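Local structure of kallikrein-10 (Homo sapiens, 5LPE) at residues 18-29 against 44-55; 63-71 against 104-112. The protein is a secreted, zymogen-like serine peptidase of the kallikrein subfamily that zinc inhibits and that has a tumour-suppressor role in breast and prostate cancer. All blocks are in the same frame, centred on the assembly; numbering follows the deposited sequence.

Contact 1 of 2, residues 18-29 against 44-55; sequences QVSLFNGLSFHC and HCGNKPLWARVG. With ZN (zinc ion), chain F.
H28 NE2 donates to N47 OD1 at 2.5 Å. The acceptor lies in the plane of the imidazole, whereas the donor stands above the plane of the N47 amide; the two planes are 84° apart. N23 ND2 reaches P49 O at 2.6 Å, a flatter bond, with the acceptor in the N23 amide plane. These two bonds tie the 46-49 loop to the hairpin 18-29.

Between strands 18-23 and 51-54 the pairing is antiparallel. S20 with R53 and F22 with W51 are the hydrogen-bonded pairs. W51 NE1 donates to G24 O over 2.7 Å, in the indole plane and nearly straight. W51 CG stands between the backbone N and the carbonyl carbon (chi1 57°), which lays the indole across F22 and turns its NE1 edge to G24 O in the hairpin turn. F22 CB sits over one face, 3.6 Å from the centroid of the W51 five-membered ring. The F22 ring makes an offset stack with the six-membered ring, the planes 24° apart. A leucine in place of W51 would probably leave G24 O without its indole donor and F22 without its stacking partner.

V19, L21, A52 and V54 share the other face of the sheet. There L21 CD2 meets A52 CB at 3.6 Å.

C29 and C45 are joined by a disulfide. A classic beta bulge in strand 26-29 sets H28 and C29 opposite the single L21. Next to C45, H44 binds zinc through ND1 at 2.1 Å, alongside D92 and D95, and its NE2 is hydrogen-bonded to S187. H44, D95 and S187 are probably the charge relay, but here the zinc occupies H44 ND1 and D95. The disulfide beside the active-site histidine and the paired strands are typical of the N-terminal beta-barrel of chymotrypsin-like peptidases.

Contact 2 of 2, residues 63-71 against 104-112; sequences QGEQLRRTT and PVVLGPRVR
P104 O is held by two nitrogens of R68, NE and NH2, along one side of the guanidinium. R68 NH2 donates over 2.8 Å and NE over 3.3 Å, both to that one oxygen. The oxygen lies at the edge of the guanidinium, close to its plane. Seen from P104, both donors come from the same face of the carbonyl plane. The third nitrogen is used as well: R68 NH1 donates to L67 O at 3.0 Å. Bonds to P104 O and L67 O together hold the guanidinium group against rotation.

The second polar link is weaker. V106 N points to Q66 OE1 at 3.5 Å. With CD anti to CA (chi2 167°), Q66 stretches out and carries its amide to the loop.

One charged pair lies at the exposed end. E65 and R110 cross at about a right angle and form a long, weak salt bridge, doubtful in detail because the place of E65 OE1 is uncertain.

Apolar groups also border the Q66 amide. V105 CG1 is 4.0 Å from Q66 OE1, and V111 CG2 is 4.0 Å from Q66 NE2.

Segment 104-112 is a loop that follows strand 97-101. It runs past the start of strand 66-75, which pairs with 51-54 through Q66 and R68 and with the 97-101 side through R69 and T71. The side chain of R68 also touches L101.

In the fold
Both contacts reach the same six-stranded antiparallel barrel, their centres about 13 Å apart. They come in series along the chain: contact 1 ends at residue 55 before contact 2 begins at 63. Strand 51-54 connects them. It pairs with strand 18-23 in contact 1, which closes the barrel, and its other edge pairs with strand 66-75 of contact 2. A52 N lies 2.8 Å from R68 O, probably a hydrogen bond, and R53 packs on L67. Contact 1 reaches the zinc and charge-relay residues at one end. Contact 2 lies away from those sites, where the loop 104-112, which follows strand 97-101, lies against the start of strand 66-75.

Contact 1 of 2, residues 18-29 against 44-55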
loop_
_atom_site.group_PDB
_atom_site.type_symbol
_atom_site.label_atom_id
_atom_site.label_comp_id
_atom_site.label_asym_id
_atom_site.label_seq_id
_atom_site.Cartn_x
_atom_site.Cartn_y
_atom_site.Cartn_z
ATOM N N GLN A 18 6.136 4.980 5.065
ATOM C CA GLN A 18 6.559 3.784 4.346
ATOM C C GLN A 18 7.060 2.716 5.310
ATOM O O GLN A 18 7.841 3.001 6.219
ATOM C CB GLN A 18 7.660 4.136 3.343
ATOM C CG GLN A 18 7.823 3.137 2.222
ATOM C CD GLN A 18 6.666 3.161 1.237
ATOM O OE1 GLN A 18 5.731 3.958 1.379
ATOM N NE2 GLN A 18 6.732 2.292 0.214
ATOM N N VAL A 19 6.615 1.473 5.098
ATOM C CA VAL A 19 6.925 0.347 5.977
ATOM C C VAL A 19 7.321 -0.846 5.121
ATOM O O VAL A 19 6.609 -1.196 4.172
ATOM C CB VAL A 19 5.735 -0.034 6.884
ATOM C CG1 VAL A 19 6.073 -1.277 7.699
ATOM C CG2 VAL A 19 5.344 1.123 7.813
ATOM N N SER A 20 8.445 -1.474 5.458
ATOM C CA SER A 20 8.854 -2.740 4.862
ATOM C C SER A 20 8.570 -3.865 5.845
ATOM O O SER A 20 8.925 -3.768 7.025
ATOM C CB SER A 20 10.336 -2.728 4.487
ATOM O OG SER A 20 11.102 -2.049 5.459
ATOM N N LEU A 21 7.923 -4.920 5.361
ATOM C CA LEU A 21 7.543 -6.061 6.181
ATOM C C LEU A 21 8.412 -7.246 5.805
ATOM O O LEU A 21 8.556 -7.570 4.621
ATOM C CB LEU A 21 6.063 -6.410 6.001
ATOM C CG LEU A 21 5.062 -5.423 6.580
ATOM C CD1 LEU A 21 3.675 -5.700 6.066
ATOM C CD2 LEU A 21 5.085 -5.502 8.089
ATOM N N PHE A 22 8.986 -7.892 6.806
ATOM C CA PHE A 22 9.839 -9.042 6.574
ATOM C C PHE A 22 9.249 -10.280 7.228
ATOM O O PHE A 22 8.705 -10.208 8.335
ATOM C CB PHE A 22 11.246 -8.797 7.100
ATOM C CG PHE A 22 11.981 -7.742 6.359
ATOM C CD1 PHE A 22 11.867 -6.417 6.723
ATOM C CD2 PHE A 22 12.786 -8.068 5.288
ATOM C CE1 PHE A 22 12.547 -5.432 6.030
ATOM C CE2 PHE A 22 13.466 -7.086 4.594
ATOM C CZ PHE A 22 13.345 -5.772 4.965
ATOM N N ASN A 23 9.334 -11.401 6.511
ATOM C CA ASN A 23 9.147 -12.741 7.058
ATOM C C ASN A 23 10.512 -13.415 7.135
ATOM O O ASN A 23 11.300 -13.340 6.184
ATOM C CB ASN A 23 8.178 -13.566 6.200
ATOM C CG ASN A 23 8.045 -15.012 6.682
ATOM O OD1 ASN A 23 8.456 -15.948 5.993
ATOM N ND2 ASN A 23 7.476 -15.193 7.875
ATOM N N GLY A 24 10.793 -14.059 8.264
ATOM C CA GLY A 24 12.146 -14.526 8.510
ATOM C C GLY A 24 13.107 -13.365 8.388
ATOM O O GLY A 24 12.895 -12.293 8.969
ATOM N N LEU A 25 14.180 -13.578 7.627
ATOM C CA LEU A 25 15.109 -12.529 7.222
ATOM C C LEU A 25 14.773 -11.973 5.838
ATOM O O LEU A 25 15.562 -11.207 5.271
ATOM C CB LEU A 25 16.553 -13.047 7.255
ATOM C CG LEU A 25 17.226 -13.306 8.613
ATOM C CD1 LEU A 25 17.180 -12.053 9.499
ATOM C CD2 LEU A 25 16.637 -14.518 9.346
ATOM N N SER A 26 13.636 -12.369 5.274
ATOM C CA SER A 26 13.308 -12.133 3.878
ATOM C C SER A 26 12.259 -11.037 3.720
ATOM O O SER A 26 11.351 -10.901 4.544
ATOM C CB SER A 26 12.794 -13.417 3.242
ATOM O OG SER A 26 12.179 -13.138 2.007
ATOM N N PHE A 27 12.384 -10.264 2.640
ATOM C CA PHE A 27 11.380 -9.263 2.319
ATOM C C PHE A 27 10.073 -9.923 1.914
ATOM O O PHE A 27 10.058 -10.948 1.232
ATOM C CB PHE A 27 11.857 -8.372 1.191
ATOM C CG PHE A 27 10.950 -7.217 0.917
ATOM C CD1 PHE A 27 11.048 -6.053 1.670
ATOM C CD2 PHE A 27 9.995 -7.285 -0.092
ATOM C CE1 PHE A 27 10.219 -4.980 1.420
ATOM C CE2 PHE A 27 9.157 -6.209 -0.348
ATOM C CZ PHE A 27 9.271 -5.056 0.402
ATOM N N HIS A 28 8.964 -9.319 2.316
ATOM C CA HIS A 28 7.671 -9.900 1.989
ATOM C C HIS A 28 6.765 -8.871 1.325
ATOM O O HIS A 28 6.382 -9.029 0.164
ATOM C CB HIS A 28 7.004 -10.469 3.244
ATOM C CG HIS A 28 6.057 -11.594 2.967
ATOM N ND1 HIS A 28 6.482 -12.842 2.557
ATOM C CD2 HIS A 28 4.708 -11.665 3.043
ATOM C CE1 HIS A 28 5.436 -13.634 2.404
ATOM N NE2 HIS A 28 4.347 -12.944 2.693
ATOM N N CYS A 29 6.407 -7.819 2.047
ATOM C CA CYS A 29 5.465 -6.852 1.530
ATOM C C CYS A 29 5.826 -5.464 2.015
ATOM O O CYS A 29 6.589 -5.286 2.964
ATOM C CB CYS A 29 4.034 -7.178 1.958
ATOM S SG CYS A 29 3.308 -8.476 0.967
ATOM N N HIS A 44 -3.061 -10.699 1.257
ATOM C CA HIS A 44 -2.306 -11.796 0.644
ATOM C C HIS A 44 -0.881 -11.875 1.159
ATOM O O HIS A 44 -0.168 -12.822 0.809
ATOM C CB HIS A 44 -2.276 -11.692 -0.889
ATOM C CG HIS A 44 -1.362 -10.626 -1.418
ATOM N ND1 HIS A 44 -1.822 -9.556 -2.158
ATOM C CD2 HIS A 44 -0.020 -10.470 -1.327
ATOM C CE1 HIS A 44 -0.803 -8.782 -2.486
ATOM N NE2 HIS A 44 0.303 -9.313 -1.991
ATOM N N CYS A 45 -0.450 -10.888 1.945
ATOM C CA CYS A 45 0.838 -10.872 2.624
ATOM C C CYS A 45 0.808 -11.592 3.965
ATOM O O CYS A 45 1.821 -11.592 4.675
ATOM C CB CYS A 45 1.289 -9.430 2.851
ATOM S SG CYS A 45 1.356 -8.397 1.384
ATOM N N GLY A 46 -0.325 -12.188 4.331
ATOM C CA GLY A 46 -0.528 -12.706 5.672
ATOM C C GLY A 46 -0.085 -14.132 5.917
ATOM O O GLY A 46 -0.574 -14.770 6.851
ATOM N N ASN A 47 0.832 -14.644 5.088
ATOM C CA ASN A 47 1.451 -15.939 5.367
ATOM C C ASN A 47 1.896 -16.011 6.821
ATOM O O ASN A 47 1.590 -16.981 7.525
ATOM C CB ASN A 47 2.647 -16.180 4.435
ATOM C CG ASN A 47 2.372 -15.768 2.993
ATOM O OD1 ASN A 47 2.401 -14.578 2.662
ATOM N ND2 ASN A 47 2.117 -16.749 2.130
ATOM N N LYS A 48 2.607 -14.974 7.280
ATOM C CA LYS A 48 2.905 -14.726 8.698
ATOM C C LYS A 48 3.887 -15.755 9.250
ATOM O O LYS A 48 3.989 -16.857 8.718
ATOM C CB LYS A 48 1.610 -14.724 9.528
ATOM C CG LYS A 48 1.153 -13.341 9.961
ATOM C CD LYS A 48 -0.305 -13.338 10.373
ATOM C CE LYS A 48 -1.202 -12.883 9.229
ATOM N NZ LYS A 48 -2.660 -12.955 9.550
ATOM N N PRO A 49 4.614 -15.417 10.324
ATOM C CA PRO A 49 4.713 -14.153 11.065
ATOM C C PRO A 49 5.526 -13.093 10.345
ATOM O O PRO A 49 6.370 -13.446 9.515
ATOM C CB PRO A 49 5.414 -14.562 12.357
ATOM C CG PRO A 49 6.112 -15.834 12.028
ATOM C CD PRO A 49 5.251 -16.528 11.052
ATOM N N LEU A 50 5.295 -11.822 10.689
ATOM C CA LEU A 50 5.933 -10.693 10.027
ATOM C C LEU A 50 6.587 -9.768 11.043
ATOM O O LEU A 50 6.290 -9.808 12.241
ATOM C CB LEU A 50 4.926 -9.889 9.197
ATOM C CG LEU A 50 4.387 -10.520 7.921
ATOM C CD1 LEU A 50 3.556 -9.509 7.155
ATOM C CD2 LEU A 50 5.526 -11.048 7.067
ATOM N N TRP A 51 7.481 -8.915 10.544
ATOM C CA TRP A 51 8.020 -7.832 11.347
ATOM C C TRP A 51 8.295 -6.632 10.448
ATOM O O TRP A 51 8.619 -6.782 9.268
ATOM C CB TRP A 51 9.277 -8.265 12.118
ATOM C CG TRP A 51 10.412 -8.806 11.297
ATOM C CD1 TRP A 51 10.557 -10.088 10.843
ATOM C CD2 TRP A 51 11.590 -8.091 10.870
ATOM N NE1 TRP A 51 11.740 -10.208 10.140
ATOM C CE2 TRP A 51 12.394 -9.001 10.150
ATOM C CE3 TRP A 51 12.035 -6.773 11.019
ATOM C CZ2 TRP A 51 13.615 -8.632 9.573
ATOM C CZ3 TRP A 51 13.259 -6.412 10.443
ATOM C CH2 TRP A 51 14.028 -7.339 9.730
ATOM N N ALA A 52 8.177 -5.439 11.029
ATOM C CA ALA A 52 8.023 -4.194 10.288
ATOM C C ALA A 52 9.190 -3.256 10.559
ATOM O O ALA A 52 9.425 -2.868 11.710
ATOM C CB ALA A 52 6.709 -3.508 10.664
ATOM N N ARG A 53 9.898 -2.873 9.494
ATOM C CA ARG A 53 10.882 -1.797 9.542
ATOM C C ARG A 53 10.207 -0.511 9.084
ATOM O O ARG A 53 9.737 -0.428 7.947
ATOM C CB ARG A 53 12.091 -2.102 8.662
ATOM C CG ARG A 53 13.295 -1.234 9.022
ATOM C CD ARG A 53 14.521 -1.477 8.153
ATOM N NE ARG A 53 14.878 -0.267 7.419
ATOM C CZ ARG A 53 14.563 -0.046 6.145
ATOM N NH1 ARG A 53 14.920 1.093 5.557
ATOM N NH2 ARG A 53 13.896 -0.968 5.456
ATOM N N VAL A 54 10.159 0.488 9.954
ATOM C CA VAL A 54 9.418 1.710 9.660
ATOM C C VAL A 54 10.382 2.872 9.463
ATOM O O VAL A 54 11.486 2.891 10.004
ATOM C CB VAL A 54 8.387 2.035 10.763
ATOM C CG1 VAL A 54 7.373 0.917 10.875
ATOM C CG2 VAL A 54 9.075 2.265 12.086
ATOM N N GLY A 55 9.970 3.827 8.638
ATOM C CA GLY A 55 10.693 5.080 8.505
ATOM C C GLY A 55 11.726 5.244 7.402
ATOM O O GLY A 55 12.528 4.346 7.103
HETATM ZN ZN ZN F . -3.704 -9.887 -3.016
#

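Contact 2 of 2, residues 63-71 against 104-112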
loop_
_atom_site.group_PDB
_atom_site.type_symbol
_atom_site.label_atom_id
_atom_site.label_comp_id
_atom_site.label_asym_id
_atom_site.label_seq_id
_atom_site.Cartn_x
_atom_site.Cartn_y
_atom_site.Cartn_z
ATOM N N GLN A 63 20.051 -2.410 12.224
ATOM C CA GLN A 63 19.878 -0.988 12.013
ATOM C C GLN A 63 18.438 -0.675 11.649
ATOM O O GLN A 63 17.536 -1.279 12.170
ATOM C CB GLN A 63 20.870 -0.459 10.978
ATOM C CG GLN A 63 20.543 -0.754 9.536
ATOM C CD GLN A 63 20.559 -2.226 9.215
ATOM O OE1 GLN A 63 20.847 -3.058 10.057
ATOM N NE2 GLN A 63 20.240 -2.546 7.999
ATOM N N GLY A 64 18.223 0.295 10.787
ATOM C CA GLY A 64 16.886 0.681 10.372
ATOM C C GLY A 64 16.498 1.705 11.381
ATOM O O GLY A 64 16.906 1.532 12.513
ATOM N N GLU A 65 15.720 2.714 11.024
ATOM C CA GLU A 65 15.433 3.703 12.012
ATOM C C GLU A 65 14.713 3.052 13.156
ATOM O O GLU A 65 15.264 2.984 14.248
ATOM C CB GLU A 65 14.583 4.785 11.406
ATOM C CG GLU A 65 15.390 5.811 10.654
ATOM C CD GLU A 65 15.358 7.181 11.274
ATOM O OE1 GLU A 65 14.451 7.466 12.048
ATOM O OE2 GLU A 65 16.231 7.992 10.963
ATOM N N GLN A 66 13.555 2.466 12.908
ATOM C CA GLN A 66 12.846 1.820 13.981
ATOM C C GLN A 66 12.320 0.494 13.562
ATOM O O GLN A 66 11.592 0.389 12.613
ATOM C CB GLN A 66 11.757 2.716 14.529
ATOM C CG GLN A 66 12.318 4.025 15.010
ATOM C CD GLN A 66 11.303 5.115 15.290
ATOM O OE1 GLN A 66 10.211 4.868 15.757
ATOM N NE2 GLN A 66 11.708 6.345 15.047
ATOM N N LEU A 67 12.698 -0.522 14.309
ATOM C CA LEU A 67 12.287 -1.857 14.029
ATOM C C LEU A 67 11.219 -2.262 14.967
ATOM O O LEU A 67 11.273 -1.995 16.132
ATOM C CB LEU A 67 13.445 -2.821 14.207
ATOM C CG LEU A 67 14.485 -2.820 13.115
ATOM C CD1 LEU A 67 15.453 -3.967 13.254
ATOM C CD2 LEU A 67 13.777 -2.903 11.797
ATOM N N ARG A 68 10.235 -2.934 14.443
ATOM C CA ARG A 68 9.192 -3.447 15.321
ATOM C C ARG A 68 8.761 -4.794 14.774
ATOM O O ARG A 68 9.132 -5.192 13.674
ATOM C CB ARG A 68 7.969 -2.525 15.425
ATOM C CG ARG A 68 8.228 -1.171 16.018
ATOM C CD ARG A 68 8.590 -1.236 17.484
ATOM N NE ARG A 68 8.509 0.099 18.062
ATOM C CZ ARG A 68 9.491 0.991 18.010
ATOM N NH1 ARG A 68 10.630 0.685 17.415
ATOM N NH2 ARG A 68 9.333 2.185 18.551
ATOM N N ARG A 69 7.983 -5.510 15.557
ATOM C CA ARG A 69 7.373 -6.734 15.086
ATOM C C ARG A 69 5.896 -6.687 15.333
ATOM O O ARG A 69 5.398 -5.888 16.125
ATOM C CB ARG A 69 7.925 -7.946 15.779
ATOM C CG ARG A 69 9.299 -8.066 15.455
ATOM C CD ARG A 69 9.834 -9.098 16.266
ATOM N NE ARG A 69 10.700 -8.503 17.244
ATOM C CZ ARG A 69 11.701 -9.175 17.759
ATOM N NH1 ARG A 69 12.529 -8.597 18.624
ATOM N NH2 ARG A 69 11.950 -10.383 17.252
ATOM N N THR A 70 5.206 -7.584 14.666
ATOM C CA THR A 70 3.762 -7.574 14.713
ATOM C C THR A 70 3.278 -8.658 15.671
ATOM O O THR A 70 3.952 -9.665 15.904
ATOM C CB THR A 70 3.182 -7.728 13.299
ATOM O OG1 THR A 70 3.603 -8.963 12.739
ATOM C CG2 THR A 70 3.723 -6.623 12.416
ATOM N N THR A 71 2.157 -8.377 16.321
ATOM C CA THR A 71 1.457 -9.370 17.119
ATOM C C THR A 71 0.091 -9.638 16.502
ATOM O O THR A 71 -0.103 -10.671 15.859
ATOM C CB THR A 71 1.331 -8.895 18.564
ATOM O OG1 THR A 71 0.838 -7.548 18.567
ATOM C CG2 THR A 71 2.680 -8.921 19.244
ATOM N N PRO A 104 4.685 0.635 20.250
ATOM C CA PRO A 104 4.320 1.786 19.416
ATOM C C PRO A 104 5.536 2.446 18.788
ATOM O O PRO A 104 6.633 2.463 19.353
ATOM C CB PRO A 104 3.633 2.745 20.399
ATOM C CG PRO A 104 3.320 1.934 21.601
ATOM C CD PRO A 104 4.339 0.843 21.662
ATOM N N VAL A 105 5.322 2.997 17.597
ATOM C CA VAL A 105 6.302 3.884 16.996
ATOM C C VAL A 105 6.412 5.150 17.841
ATOM O O VAL A 105 5.453 5.565 18.504
ATOM C CB VAL A 105 5.873 4.188 15.549
ATOM C CG1 VAL A 105 6.354 5.537 15.105
ATOM C CG2 VAL A 105 6.388 3.122 14.626
ATOM N N VAL A 106 7.596 5.750 17.859
ATOM C CA VAL A 106 7.769 7.089 18.408
ATOM C C VAL A 106 7.601 8.054 17.243
ATOM O O VAL A 106 8.455 8.103 16.357
ATOM C CB VAL A 106 9.140 7.259 19.076
ATOM C CG1 VAL A 106 9.200 8.562 19.866
ATOM C CG2 VAL A 106 9.481 6.057 19.972
ATOM N N LEU A 107 6.531 8.850 17.254
ATOM C CA LEU A 107 6.239 9.691 16.097
ATOM C C LEU A 107 7.326 10.749 15.971
ATOM O O LEU A 107 7.475 11.604 16.848
ATOM C CB LEU A 107 4.873 10.342 16.284
ATOM C CG LEU A 107 4.257 11.180 15.162
ATOM C CD1 LEU A 107 3.456 10.287 14.202
ATOM C CD2 LEU A 107 3.381 12.319 15.713
ATOM N N GLY A 108 8.105 10.692 14.899
ATOM C CA GLY A 108 9.108 11.700 14.654
ATOM C C GLY A 108 8.863 12.477 13.384
ATOM O O GLY A 108 7.883 12.256 12.677
ATOM N N PRO A 109 9.826 13.275 12.989
ATOM C CA PRO A 109 9.795 13.914 11.685
ATOM C C PRO A 109 9.945 12.816 10.653
ATOM O O PRO A 109 9.371 12.790 9.596
ATOM C CB PRO A 109 11.076 14.727 11.663
ATOM C CG PRO A 109 11.846 14.376 12.856
ATOM C CD PRO A 109 11.172 13.267 13.559
ATOM N N ARG A 110 10.818 11.913 11.032
ATOM C CA ARG A 110 11.245 10.721 10.344
ATOM C C ARG A 110 10.239 9.597 10.113
ATOM O O ARG A 110 10.299 8.908 9.129
ATOM C CB ARG A 110 12.369 10.186 11.173
ATOM C CG ARG A 110 11.861 9.766 12.518
ATOM C CD ARG A 110 13.048 9.555 13.365
ATOM N NE ARG A 110 13.686 10.842 13.546
ATOM C CZ ARG A 110 14.947 11.010 13.921
ATOM N NH1 ARG A 110 15.433 12.231 14.093
ATOM N NH2 ARG A 110 15.716 9.961 14.117
ATOM N N VAL A 111 9.365 9.383 11.070
ATOM C CA VAL A 111 8.348 8.373 10.990
ATOM C C VAL A 111 7.029 8.921 11.468
ATOM O O VAL A 111 6.924 9.255 12.577
ATOM C CB VAL A 111 8.728 7.212 11.923
ATOM C CG1 VAL A 111 7.657 6.173 11.997
ATOM C CG2 VAL A 111 9.983 6.555 11.465
ATOM N N ARG A 112 6.013 8.978 10.653
ATOM C CA ARG A 112 4.681 9.425 11.036
ATOM C C ARG A 112 3.639 8.518 10.404
ATOM O O ARG A 112 3.860 7.915 9.354
ATOM C CB ARG A 112 4.368 10.864 10.584
ATOM C CG ARG A 112 5.211 11.976 11.140
ATOM C CD ARG A 112 5.754 12.889 10.037
ATOM N NE ARG A 112 4.752 13.252 9.035
ATOM C CZ ARG A 112 4.995 14.036 7.982
ATOM N NH1 ARG A 112 6.204 14.556 7.789
ATOM N NH2 ARG A 112 4.024 14.308 7.116
#